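Local atomic coordinates of adenylate isopentenyltransferase (PDB entry 3A8T), a protein that catalyses the transfer of an isopentenyl group from dimethylallyl diphosphate to AMP, ADP or ATP, a step of cytokinin biosynthesis in hop. Residues Glu67-Lys78 / Val95-Pro105; Lys78-Lys86 / Met198-Leu207. All coordinates share one frame; numbering follows the deposited sequence.

Contact 1: residues Glu67-Lys78 / Val95-Pro105; sequences EVINSDKMQVYK and VPHHLLGEVDP. With ATP (adenosine-5'-triphosphate), chain B.
Strand 66-70 and the short edge strand 97-98 pair in parallel at the rim of the nucleotide-binding sheet, V68 bridging H97 and I69 bridging H98, and the chain beyond strand 66-70 runs on into the ATP pocket. V68 N donates to P96 O (2.9 Å), V68 O accepts H98 N, and N70 N donates to H98 O. H98 turns its imidazole edge to E67: NE2 donates to OE1 at 2.8 Å, with ring and carboxylate 5° from coplanar. R129 forms a salt bridge to the same oxygen, so E67 OE1 has two donors, one of them a cation, which would favour the charged carboxylate. V68 lays CB over one face of the H97 ring, 3.9 Å from its centroid, a CH-pi contact.

Past the strands the two chains meet again. Q75 O takes G101 N, and V76 O takes V103 N at 3.0 Å with a weaker bond from E102 N. K78 N returns to V103 O at 2.9 Å, while V76 CB packs on V103 CG2. Next to this bridge the K78 chain, bent at chi3 (-54°), brings NZ within 3.5 Å of D104 OD2, a long salt bridge, while D104 OD1 is taken by A106 N. Between the two pairings, D72 OD1 accepts M74 N, an Asx turn, and Q75 N, extending it to an Asx motif, from opposite faces of the carboxylate plane, while OD2 takes ATP N6 at 3.3 Å and K73 NZ reaches ATP O2G. A parallel sheet edge with the nucleotide beside its strand ends fits the P-loop NTPase clan of the IPP transferases.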
loop_
_atom_site.group_PDB
_atom_site.type_symbol
_atom_site.label_atom_id
_atom_site.label_comp_id
_atom_site.label_asym_id
_atom_site.label_seq_id
_atom_site.Cartn_x
_atom_site.Cartn_y
_atom_site.Cartn_z
ATOM N N GLU A 67 14.038 -10.833 1.523
ATOM C CA GLU A 67 13.048 -10.713 2.588
ATOM C C GLU A 67 12.501 -9.303 2.391
ATOM O O GLU A 67 13.212 -8.376 1.964
ATOM C CB GLU A 67 13.672 -10.857 4.017
ATOM C CG GLU A 67 14.574 -12.126 4.235
ATOM C CD GLU A 67 14.723 -12.597 5.733
ATOM O OE1 GLU A 67 14.102 -11.979 6.626
ATOM O OE2 GLU A 67 15.476 -13.582 6.023
ATOM N N VAL A 68 11.230 -9.151 2.725
ATOM C CA VAL A 68 10.537 -7.901 2.544
ATOM C C VAL A 68 10.286 -7.093 3.796
ATOM O O VAL A 68 9.934 -7.621 4.840
ATOM C CB VAL A 68 9.159 -8.154 1.807
ATOM C CG1 VAL A 68 8.278 -6.943 1.911
ATOM C CG2 VAL A 68 9.391 -8.483 0.337
ATOM N N ILE A 69 10.478 -5.792 3.656
ATOM C CA ILE A 69 10.191 -4.826 4.720
ATOM C C ILE A 69 9.081 -3.986 4.120
ATOM O O ILE A 69 9.230 -3.446 3.034
ATOM C CB ILE A 69 11.376 -3.897 5.016
ATOM C CG1 ILE A 69 12.594 -4.736 5.431
ATOM C CG2 ILE A 69 10.970 -2.890 6.058
ATOM C CD1 ILE A 69 13.909 -3.984 5.641
ATOM N N ASN A 70 7.950 -3.942 4.794
ATOM C CA ASN A 70 6.808 -3.156 4.351
ATOM C C ASN A 70 7.038 -1.692 4.678
ATOM O O ASN A 70 7.413 -1.382 5.804
ATOM C CB ASN A 70 5.558 -3.589 5.086
ATOM C CG ASN A 70 4.441 -2.598 4.929
ATOM O OD1 ASN A 70 3.965 -2.022 5.881
ATOM N ND2 ASN A 70 4.034 -2.393 3.720
ATOM N N SER A 71 6.815 -0.803 3.702
ATOM C CA SER A 71 6.971 0.661 3.876
ATOM C C SER A 71 5.644 1.417 3.716
ATOM O O SER A 71 5.625 2.633 3.608
ATOM C CB SER A 71 7.987 1.237 2.889
ATOM O OG SER A 71 7.609 0.958 1.565
ATOM N N ASP A 72 4.540 0.685 3.677
ATOM C CA ASP A 72 3.213 1.296 3.582
ATOM C C ASP A 72 2.807 1.596 5.052
ATOM O O ASP A 72 2.771 0.725 5.909
ATOM C CB ASP A 72 2.293 0.318 2.884
ATOM C CG ASP A 72 0.879 0.780 2.845
ATOM O OD1 ASP A 72 0.297 1.018 3.921
ATOM O OD2 ASP A 72 0.335 0.894 1.732
ATOM N N LYS A 73 2.566 2.853 5.364
ATOM C CA LYS A 73 2.273 3.206 6.743
ATOM C C LYS A 73 0.948 2.726 7.368
ATOM O O LYS A 73 0.818 2.737 8.590
ATOM C CB LYS A 73 2.469 4.728 6.950
ATOM C CG LYS A 73 1.380 5.618 6.405
ATOM C CD LYS A 73 1.686 7.086 6.764
ATOM C CE LYS A 73 0.426 7.963 6.672
ATOM N NZ LYS A 73 0.650 9.368 7.007
ATOM N N MET A 74 -0.021 2.305 6.551
ATOM C CA MET A 74 -1.260 1.771 7.103
ATOM C C MET A 74 -1.063 0.263 7.349
ATOM O O MET A 74 -1.560 -0.301 8.329
ATOM C CB MET A 74 -2.445 2.007 6.144
ATOM C CG MET A 74 -2.966 3.458 6.121
ATOM S SD MET A 74 -3.477 3.992 7.831
ATOM C CE MET A 74 -2.173 5.094 8.197
ATOM N N GLN A 75 -0.306 -0.380 6.460
ATOM C CA GLN A 75 -0.056 -1.802 6.522
ATOM C C GLN A 75 0.809 -2.264 7.670
ATOM O O GLN A 75 0.983 -3.472 7.848
ATOM C CB GLN A 75 0.551 -2.282 5.197
ATOM C CG GLN A 75 -0.445 -2.244 4.064
ATOM C CD GLN A 75 -0.001 -2.965 2.835
ATOM O OE1 GLN A 75 1.037 -3.596 2.807
ATOM N NE2 GLN A 75 -0.793 -2.888 1.811
ATOM N N VAL A 76 1.343 -1.316 8.441
ATOM C CA VAL A 76 2.210 -1.683 9.533
ATOM C C VAL A 76 1.348 -2.139 10.691
ATOM O O VAL A 76 1.821 -2.850 11.542
ATOM C CB VAL A 76 3.158 -0.490 10.042
ATOM C CG1 VAL A 76 4.121 -0.093 8.968
ATOM C CG2 VAL A 76 2.339 0.770 10.480
ATOM N N TYR A 77 0.080 -1.755 10.703
ATOM C CA TYR A 77 -0.798 -2.084 11.806
ATOM C C TYR A 77 -1.479 -3.395 11.619
ATOM O O TYR A 77 -1.799 -3.736 10.501
ATOM C CB TYR A 77 -1.877 -1.028 11.954
ATOM C CG TYR A 77 -1.346 0.376 12.152
ATOM C CD1 TYR A 77 -0.716 0.743 13.334
ATOM C CD2 TYR A 77 -1.437 1.320 11.138
ATOM C CE1 TYR A 77 -0.188 2.016 13.490
ATOM C CE2 TYR A 77 -0.916 2.595 11.285
ATOM C CZ TYR A 77 -0.295 2.934 12.454
ATOM O OH TYR A 77 0.235 4.172 12.603
ATOM N N LYS A 78 -1.694 -4.138 12.711
ATOM C CA LYS A 78 -2.418 -5.409 12.658
ATOM C C LYS A 78 -3.858 -4.953 12.456
ATOM O O LYS A 78 -4.310 -3.995 13.088
ATOM C CB LYS A 78 -2.328 -6.154 13.994
ATOM C CG LYS A 78 -0.962 -6.088 14.680
ATOM C CD LYS A 78 -1.048 -6.532 16.124
ATOM C CE LYS A 78 -2.139 -5.717 16.861
ATOM N NZ LYS A 78 -2.832 -6.373 18.059
ATOM N N VAL A 95 7.876 -16.017 1.447
ATOM C CA VAL A 95 8.890 -14.966 1.684
ATOM C C VAL A 95 8.734 -14.340 3.066
ATOM O O VAL A 95 7.626 -14.092 3.509
ATOM C CB VAL A 95 8.790 -13.863 0.630
ATOM C CG1 VAL A 95 9.738 -12.745 0.921
ATOM C CG2 VAL A 95 9.054 -14.471 -0.720
ATOM N N PRO A 96 9.842 -14.081 3.773
ATOM C CA PRO A 96 9.678 -13.462 5.116
ATOM C C PRO A 96 9.343 -11.963 5.051
ATOM O O PRO A 96 9.969 -11.226 4.330
ATOM C CB PRO A 96 11.027 -13.720 5.782
ATOM C CG PRO A 96 11.597 -14.955 4.957
ATOM C CD PRO A 96 11.228 -14.537 3.575
ATOM N N HIS A 97 8.328 -11.516 5.760
ATOM C CA HIS A 97 7.983 -10.091 5.729
ATOM C C HIS A 97 8.174 -9.460 7.079
ATOM O O HIS A 97 7.971 -10.122 8.088
ATOM C CB HIS A 97 6.513 -9.846 5.292
ATOM C CG HIS A 97 6.259 -10.180 3.862
ATOM N ND1 HIS A 97 5.728 -9.277 2.967
ATOM C CD2 HIS A 97 6.538 -11.295 3.147
ATOM C CE1 HIS A 97 5.692 -9.823 1.763
ATOM N NE2 HIS A 97 6.180 -11.043 1.845
ATOM N N HIS A 98 8.544 -8.177 7.080
ATOM C CA HIS A 98 8.752 -7.392 8.285
ATOM C C HIS A 98 7.956 -6.079 8.248
ATOM O O HIS A 98 7.686 -5.536 7.195
ATOM C CB HIS A 98 10.232 -7.093 8.423
ATOM C CG HIS A 98 11.095 -8.299 8.240
ATOM N ND1 HIS A 98 11.488 -9.105 9.289
ATOM C CD2 HIS A 98 11.619 -8.854 7.122
ATOM C CE1 HIS A 98 12.221 -10.099 8.826
ATOM N NE2 HIS A 98 12.317 -9.969 7.514
ATOM N N LEU A 99 7.589 -5.580 9.419
ATOM C CA LEU A 99 6.857 -4.341 9.533
ATOM C C LEU A 99 5.529 -4.466 8.807
ATOM O O LEU A 99 5.002 -3.498 8.250
ATOM C CB LEU A 99 7.684 -3.191 8.961
ATOM C CG LEU A 99 8.959 -2.647 9.626
ATOM C CD1 LEU A 99 8.683 -1.275 10.072
ATOM C CD2 LEU A 99 9.426 -3.487 10.784
ATOM N N LEU A 100 4.979 -5.669 8.813
ATOM C CA LEU A 100 3.696 -5.901 8.151
ATOM C C LEU A 100 2.679 -6.472 9.099
ATOM O O LEU A 100 2.725 -7.643 9.463
ATOM C CB LEU A 100 3.855 -6.819 6.934
ATOM C CG LEU A 100 2.559 -7.133 6.155
ATOM C CD1 LEU A 100 1.857 -5.882 5.712
ATOM C CD2 LEU A 100 2.892 -8.014 4.931
ATOM N N GLY A 101 1.784 -5.606 9.529
ATOM C CA GLY A 101 0.693 -5.997 10.412
ATOM C C GLY A 101 1.115 -6.422 11.789
ATOM O O GLY A 101 0.495 -7.322 12.361
ATOM N N GLU A 102 2.132 -5.782 12.346
ATOM C CA GLU A 102 2.563 -6.182 13.656
ATOM C C GLU A 102 2.487 -5.082 14.692
ATOM O O GLU A 102 2.808 -5.326 15.840
ATOM C CB GLU A 102 3.996 -6.715 13.610
ATOM C CG GLU A 102 4.223 -7.921 12.707
ATOM C CD GLU A 102 5.671 -8.374 12.713
ATOM O OE1 GLU A 102 6.111 -8.901 13.761
ATOM O OE2 GLU A 102 6.369 -8.202 11.684
ATOM N N VAL A 103 2.100 -3.877 14.301
ATOM C CA VAL A 103 1.974 -2.775 15.248
ATOM C C VAL A 103 0.531 -2.744 15.770
ATOM O O VAL A 103 -0.397 -2.852 15.013
ATOM C CB VAL A 103 2.322 -1.425 14.575
ATOM C CG1 VAL A 103 2.232 -0.285 15.609
ATOM C CG2 VAL A 103 3.713 -1.504 13.935
ATOM N N ASP A 104 0.346 -2.627 17.075
ATOM C CA ASP A 104 -0.990 -2.605 17.650
ATOM C C ASP A 104 -1.559 -1.223 17.502
ATOM O O ASP A 104 -1.112 -0.280 18.141
ATOM C CB ASP A 104 -0.961 -2.984 19.129
ATOM C CG ASP A 104 -2.360 -3.119 19.728
ATOM O OD1 ASP A 104 -3.282 -2.368 19.301
ATOM O OD2 ASP A 104 -2.534 -3.985 20.631
ATOM N N PRO A 105 -2.560 -1.074 16.631
ATOM C CA PRO A 105 -3.181 0.238 16.412
ATOM C C PRO A 105 -3.545 0.972 17.732
ATOM O O PRO A 105 -3.453 2.201 17.832
ATOM C CB PRO A 105 -4.399 -0.102 15.549
ATOM C CG PRO A 105 -4.655 -1.549 15.831
ATOM C CD PRO A 105 -3.278 -2.130 15.907
HETATM P PG ATP B . 1.177 11.795 4.017
HETATM O O1G ATP B . 2.344 12.024 4.927
HETATM O O2G ATP B . -0.144 11.604 4.954
HETATM O O3G ATP B . 0.944 13.075 3.061
HETATM P PB ATP B . 2.655 9.577 3.320
HETATM O O1B ATP B . 3.782 9.917 2.506
HETATM O O2B ATP B . 3.063 9.745 4.810
HETATM O O3B ATP B . 1.394 10.500 2.991
HETATM P PA ATP B . 1.049 7.591 2.125
HETATM O O1A ATP B . 0.913 8.372 0.905
HETATM O O2A ATP B . 1.296 6.053 1.664
HETATM O O3A ATP B . 2.330 8.003 3.080
HETATM O "O5'" ATP B . -0.330 7.523 2.983
HETATM C "C5'" ATP B . -1.008 8.747 3.057
HETATM C "C4'" ATP B . -2.454 8.422 3.377
HETATM O "O4'" ATP B . -2.978 7.586 2.338
HETATM C "C3'" ATP B . -2.663 7.604 4.674
HETATM O "O3'" ATP B . -2.767 8.463 5.806
HETATM C "C2'" ATP B . -3.957 6.830 4.368
HETATM O "O2'" ATP B . -5.064 7.603 4.679
HETATM C "C1'" ATP B . -3.901 6.562 2.882
HETATM N N9 ATP B . -3.385 5.191 2.615
HETATM C C8 ATP B . -2.070 4.842 2.311
HETATM N N7 ATP B . -1.942 3.533 2.237
HETATM C C5 ATP B . -3.151 2.951 2.480
HETATM C C6 ATP B . -3.667 1.597 2.555
HETATM N N6 ATP B . -2.873 0.494 2.364
HETATM N N1 ATP B . -4.979 1.434 2.830
HETATM C C2 ATP B . -5.782 2.471 3.025
HETATM N N3 ATP B . -5.357 3.736 2.972
HETATM C C4 ATP B . -4.092 4.029 2.715
#

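Contact 2: residues Lys78-Lys86 / Met198-Leu207; sequences KGLDITTNK and MLELGMFDEL. With ATP (adenosine-5'-triphosphate), chain B.
The backbone of residues 80-85, with a type I turn from I82 to N85, faces the junction of helices 184-201 and 203-210, I82 and M203 lying 5.9 Å apart between CA atoms. G202 makes that junction: it closes the first helix in a Schellman motif and is the N-cap of the second. From the second helix E206 reaches across, its CG anti to the backbone N (chi1 -175°) and the chain extended, to set its carboxylate against the turn. E206 OE2 accepts I82 N at 3.0 Å and E206 OE1 accepts T83 N at 2.9 Å, each through its syn lone pair, so the two oxygens clasp successive amides. T83 OG1 adds a third bond, meeting E206 OE1 at 2.6 Å nearly head-on along C-O. An alanine in place of E206 is likely to leave both amides and the T83 hydroxyl without this acceptor and the turn less firmly held to the helix. Beside this clasp I82 points into the helix junction, CG2 on M203 CB at 3.7 Å and on M198 CB, while CD1 approaches L201. M203 CE packs on T83 CG2, and L207 CD2 lies beside T83 OG1. On the far side of the turn, T84 O accepts ATP N6 at 2.6 Å, and T84 OG1 donates to L80 O at 2.7 Å from above the carbonyl plane.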
loop_
_atom_site.group_PDB
_atom_site.type_symbol
_atom_site.label_atom_id
_atom_site.label_comp_id
_atom_site.label_asym_id
_atom_site.label_seq_id
_atom_site.Cartn_x
_atom_site.Cartn_y
_atom_site.Cartn_z
ATOM N N LYS A 78 -1.694 -4.138 12.711
ATOM C CA LYS A 78 -2.418 -5.409 12.658
ATOM C C LYS A 78 -3.858 -4.953 12.456
ATOM O O LYS A 78 -4.310 -3.995 13.088
ATOM C CB LYS A 78 -2.328 -6.154 13.994
ATOM C CG LYS A 78 -0.962 -6.088 14.680
ATOM C CD LYS A 78 -1.048 -6.532 16.124
ATOM C CE LYS A 78 -2.139 -5.717 16.861
ATOM N NZ LYS A 78 -2.832 -6.373 18.059
ATOM N N GLY A 79 -4.607 -5.601 11.590
ATOM C CA GLY A 79 -5.980 -5.153 11.430
ATOM C C GLY A 79 -6.322 -4.708 10.019
ATOM O O GLY A 79 -5.411 -4.350 9.229
ATOM N N LEU A 80 -7.629 -4.728 9.717
ATOM C CA LEU A 80 -8.182 -4.350 8.423
ATOM C C LEU A 80 -7.328 -4.858 7.295
ATOM O O LEU A 80 -6.986 -4.099 6.408
ATOM C CB LEU A 80 -8.315 -2.826 8.314
ATOM C CG LEU A 80 -9.080 -2.085 9.439
ATOM C CD1 LEU A 80 -8.978 -0.588 9.175
ATOM C CD2 LEU A 80 -10.527 -2.513 9.542
ATOM N N ASP A 81 -6.997 -6.139 7.333
ATOM C CA ASP A 81 -6.172 -6.759 6.331
ATOM C C ASP A 81 -6.735 -6.505 4.931
ATOM O O ASP A 81 -5.961 -6.256 3.982
ATOM C CB ASP A 81 -6.043 -8.249 6.624
ATOM C CG ASP A 81 -5.295 -8.547 7.951
ATOM O OD1 ASP A 81 -4.505 -7.715 8.420
ATOM O OD2 ASP A 81 -5.456 -9.634 8.530
ATOM N N ILE A 82 -8.069 -6.514 4.799
ATOM C CA ILE A 82 -8.707 -6.260 3.492
ATOM C C ILE A 82 -8.620 -4.798 3.108
ATOM O O ILE A 82 -8.071 -4.461 2.079
ATOM C CB ILE A 82 -10.220 -6.661 3.467
ATOM C CG1 ILE A 82 -10.352 -8.173 3.562
ATOM C CG2 ILE A 82 -10.916 -6.209 2.128
ATOM C CD1 ILE A 82 -11.808 -8.633 3.854
ATOM N N THR A 83 -9.157 -3.947 3.975
ATOM C CA THR A 83 -9.184 -2.515 3.761
ATOM C C THR A 83 -7.812 -1.926 3.431
ATOM O O THR A 83 -7.720 -1.047 2.581
ATOM C CB THR A 83 -9.818 -1.758 4.993
ATOM O OG1 THR A 83 -11.136 -2.278 5.285
ATOM C CG2 THR A 83 -9.953 -0.247 4.672
ATOM N N THR A 84 -6.759 -2.448 4.061
ATOM C CA THR A 84 -5.425 -1.923 3.839
ATOM C C THR A 84 -4.677 -2.518 2.683
ATOM O O THR A 84 -3.600 -2.044 2.343
ATOM C CB THR A 84 -4.501 -1.991 5.128
ATOM O OG1 THR A 84 -4.475 -3.310 5.648
ATOM C CG2 THR A 84 -4.978 -0.992 6.212
ATOM N N ASN A 85 -5.291 -3.532 2.069
ATOM C CA ASN A 85 -4.781 -4.239 0.928
ATOM C C ASN A 85 -3.485 -4.981 1.255
ATOM O O ASN A 85 -2.515 -4.922 0.481
ATOM C CB ASN A 85 -4.578 -3.269 -0.232
ATOM C CG ASN A 85 -5.771 -2.251 -0.406
ATOM O OD1 ASN A 85 -5.682 -1.042 0.018
ATOM N ND2 ASN A 85 -6.864 -2.717 -1.031
ATOM N N LYS A 86 -3.430 -5.649 2.411
ATOM C CA LYS A 86 -2.211 -6.392 2.731
ATOM C C LYS A 86 -2.116 -7.606 1.808
ATOM O O LYS A 86 -3.101 -8.300 1.563
ATOM C CB LYS A 86 -2.213 -6.907 4.155
ATOM C CG LYS A 86 -1.992 -5.946 5.209
ATOM C CD LYS A 86 -2.050 -6.690 6.501
ATOM C CE LYS A 86 -1.770 -5.780 7.681
ATOM N NZ LYS A 86 -2.866 -4.882 8.054
ATOM N N MET A 198 -12.540 -5.545 -3.007
ATOM C CA MET A 198 -12.429 -5.455 -1.528
ATOM C C MET A 198 -13.818 -5.573 -0.908
ATOM O O MET A 198 -13.982 -6.181 0.135
ATOM C CB MET A 198 -11.815 -4.110 -1.095
ATOM C CG MET A 198 -10.320 -4.044 -1.418
ATOM S SD MET A 198 -9.625 -2.441 -1.724
ATOM C CE MET A 198 -9.822 -1.669 -0.212
ATOM N N LEU A 199 -14.817 -4.987 -1.554
ATOM C CA LEU A 199 -16.174 -5.067 -1.020
ATOM C C LEU A 199 -16.644 -6.496 -1.212
ATOM O O LEU A 199 -17.266 -7.060 -0.330
ATOM C CB LEU A 199 -17.162 -4.136 -1.761
ATOM C CG LEU A 199 -17.587 -2.705 -1.387
ATOM C CD1 LEU A 199 -17.412 -2.454 0.107
ATOM C CD2 LEU A 199 -16.806 -1.701 -2.239
ATOM N N GLU A 200 -16.351 -7.081 -2.363
ATOM C CA GLU A 200 -16.765 -8.456 -2.629
ATOM C C GLU A 200 -16.111 -9.452 -1.652
ATOM O O GLU A 200 -16.699 -10.473 -1.292
ATOM C CB GLU A 200 -16.455 -8.812 -4.078
ATOM C CG GLU A 200 -16.985 -10.133 -4.517
ATOM C CD GLU A 200 -16.919 -10.329 -6.048
ATOM O OE1 GLU A 200 -15.931 -9.841 -6.676
ATOM O OE2 GLU A 200 -17.853 -10.997 -6.614
ATOM N N LEU A 201 -14.909 -9.131 -1.194
ATOM C CA LEU A 201 -14.182 -9.973 -0.250
ATOM C C LEU A 201 -14.704 -9.779 1.171
ATOM O O LEU A 201 -14.373 -10.515 2.034
ATOM C CB LEU A 201 -12.715 -9.589 -0.284
ATOM C CG LEU A 201 -11.519 -10.520 -0.439
ATOM C CD1 LEU A 201 -11.834 -11.753 -1.337
ATOM C CD2 LEU A 201 -10.364 -9.665 -1.024
ATOM N N GLY A 202 -15.461 -8.734 1.418
ATOM C CA GLY A 202 -15.982 -8.537 2.753
ATOM C C GLY A 202 -15.459 -7.297 3.461
ATOM O O GLY A 202 -15.490 -7.227 4.701
ATOM N N MET A 203 -14.971 -6.318 2.696
ATOM C CA MET A 203 -14.473 -5.107 3.325
ATOM C C MET A 203 -15.491 -4.400 4.253
ATOM O O MET A 203 -15.122 -3.916 5.303
ATOM C CB MET A 203 -13.982 -4.129 2.264
ATOM C CG MET A 203 -13.634 -2.751 2.784
ATOM S SD MET A 203 -13.439 -1.560 1.468
ATOM C CE MET A 203 -12.046 -0.707 1.948
ATOM N N PHE A 204 -16.748 -4.348 3.845
ATOM C CA PHE A 204 -17.807 -3.698 4.585
ATOM C C PHE A 204 -18.065 -4.331 5.960
ATOM O O PHE A 204 -18.210 -3.646 6.957
ATOM C CB PHE A 204 -19.079 -3.665 3.720
ATOM C CG PHE A 204 -20.321 -3.213 4.459
ATOM C CD1 PHE A 204 -20.551 -1.853 4.713
ATOM C CD2 PHE A 204 -21.234 -4.161 4.947
ATOM C CE1 PHE A 204 -21.676 -1.410 5.453
ATOM C CE2 PHE A 204 -22.403 -3.751 5.716
ATOM C CZ PHE A 204 -22.620 -2.386 5.965
ATOM N N ASP A 205 -18.103 -5.644 6.019
ATOM C CA ASP A 205 -18.301 -6.329 7.274
ATOM C C ASP A 205 -17.102 -6.145 8.151
ATOM O O ASP A 205 -17.208 -6.108 9.324
ATOM C CB ASP A 205 -18.505 -7.788 6.980
ATOM C CG ASP A 205 -19.696 -7.989 6.092
ATOM O OD1 ASP A 205 -20.841 -7.785 6.565
ATOM O OD2 ASP A 205 -19.501 -8.315 4.907
ATOM N N GLU A 206 -15.946 -6.020 7.552
ATOM C CA GLU A 206 -14.707 -5.825 8.303
ATOM C C GLU A 206 -14.791 -4.461 8.990
ATOM O O GLU A 206 -14.481 -4.309 10.170
ATOM C CB GLU A 206 -13.526 -5.853 7.318
ATOM C CG GLU A 206 -12.161 -5.775 7.941
ATOM C CD GLU A 206 -11.033 -5.703 6.907
ATOM O OE1 GLU A 206 -10.888 -4.648 6.243
ATOM O OE2 GLU A 206 -10.301 -6.710 6.766
ATOM N N LEU A 207 -15.246 -3.467 8.235
ATOM C CA LEU A 207 -15.344 -2.122 8.753
ATOM C C LEU A 207 -16.494 -2.016 9.750
ATOM O O LEU A 207 -16.408 -1.255 10.712
ATOM C CB LEU A 207 -15.507 -1.137 7.576
ATOM C CG LEU A 207 -14.368 -0.950 6.549
ATOM C CD1 LEU A 207 -14.905 -0.286 5.373
ATOM C CD2 LEU A 207 -13.199 -0.088 7.097
HETATM P PG ATP B . 1.177 11.795 4.017
HETATM O O1G ATP B . 2.344 12.024 4.927
HETATM O O2G ATP B . -0.144 11.604 4.954
HETATM O O3G ATP B . 0.944 13.075 3.061
HETATM P PB ATP B . 2.655 9.577 3.320
HETATM O O1B ATP B . 3.782 9.917 2.506
HETATM O O2B ATP B . 3.063 9.745 4.810
HETATM O O3B ATP B . 1.394 10.500 2.991
HETATM P PA ATP B . 1.049 7.591 2.125
HETATM O O1A ATP B . 0.913 8.372 0.905
HETATM O O2A ATP B . 1.296 6.053 1.664
HETATM O O3A ATP B . 2.330 8.003 3.080
HETATM O "O5'" ATP B . -0.330 7.523 2.983
HETATM C "C5'" ATP B . -1.008 8.747 3.057
HETATM C "C4'" ATP B . -2.454 8.422 3.377
HETATM O "O4'" ATP B . -2.978 7.586 2.338
HETATM C "C3'" ATP B . -2.663 7.604 4.674
HETATM O "O3'" ATP B . -2.767 8.463 5.806
HETATM C "C2'" ATP B . -3.957 6.830 4.368
HETATM O "O2'" ATP B . -5.064 7.603 4.679
HETATM C "C1'" ATP B . -3.901 6.562 2.882
HETATM N N9 ATP B . -3.385 5.191 2.615
HETATM C C8 ATP B . -2.070 4.842 2.311
HETATM N N7 ATP B . -1.942 3.533 2.237
HETATM C C5 ATP B . -3.151 2.951 2.480
HETATM C C6 ATP B . -3.667 1.597 2.555
HETATM N N6 ATP B . -2.873 0.494 2.364
HETATM N N1 ATP B . -4.979 1.434 2.830
HETATM C C2 ATP B . -5.782 2.471 3.025
HETATM N N3 ATP B . -5.357 3.736 2.972
HETATM C C4 ATP B . -4.092 4.029 2.715
#

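How the contacts relate
Segments 67-78 and 78-86 are consecutive and share K78; their partners, 95-105 and 198-207, lie further on, and the contact centres are about 16 Å apart. Contact 1 joins this chain to the sheet edge and contact 2 fastens its next turn to the helix junction. They touch directly: Q75 NE2 lies 3.0 Å from T84 O, and Y77 O lies 2.9 Å from K86 NZ, both probable hydrogen bonds. N6 of ATP donates to D72 OD2 in contact 1 and T84 O in contact 2, and K73 NZ binds the phosphate oxygen O2G; S139, S141, K230 and I232 also hydrogen-bond the nucleotide. T84 O thus meets both N6 and Q75, joining the contacts beside the adenine.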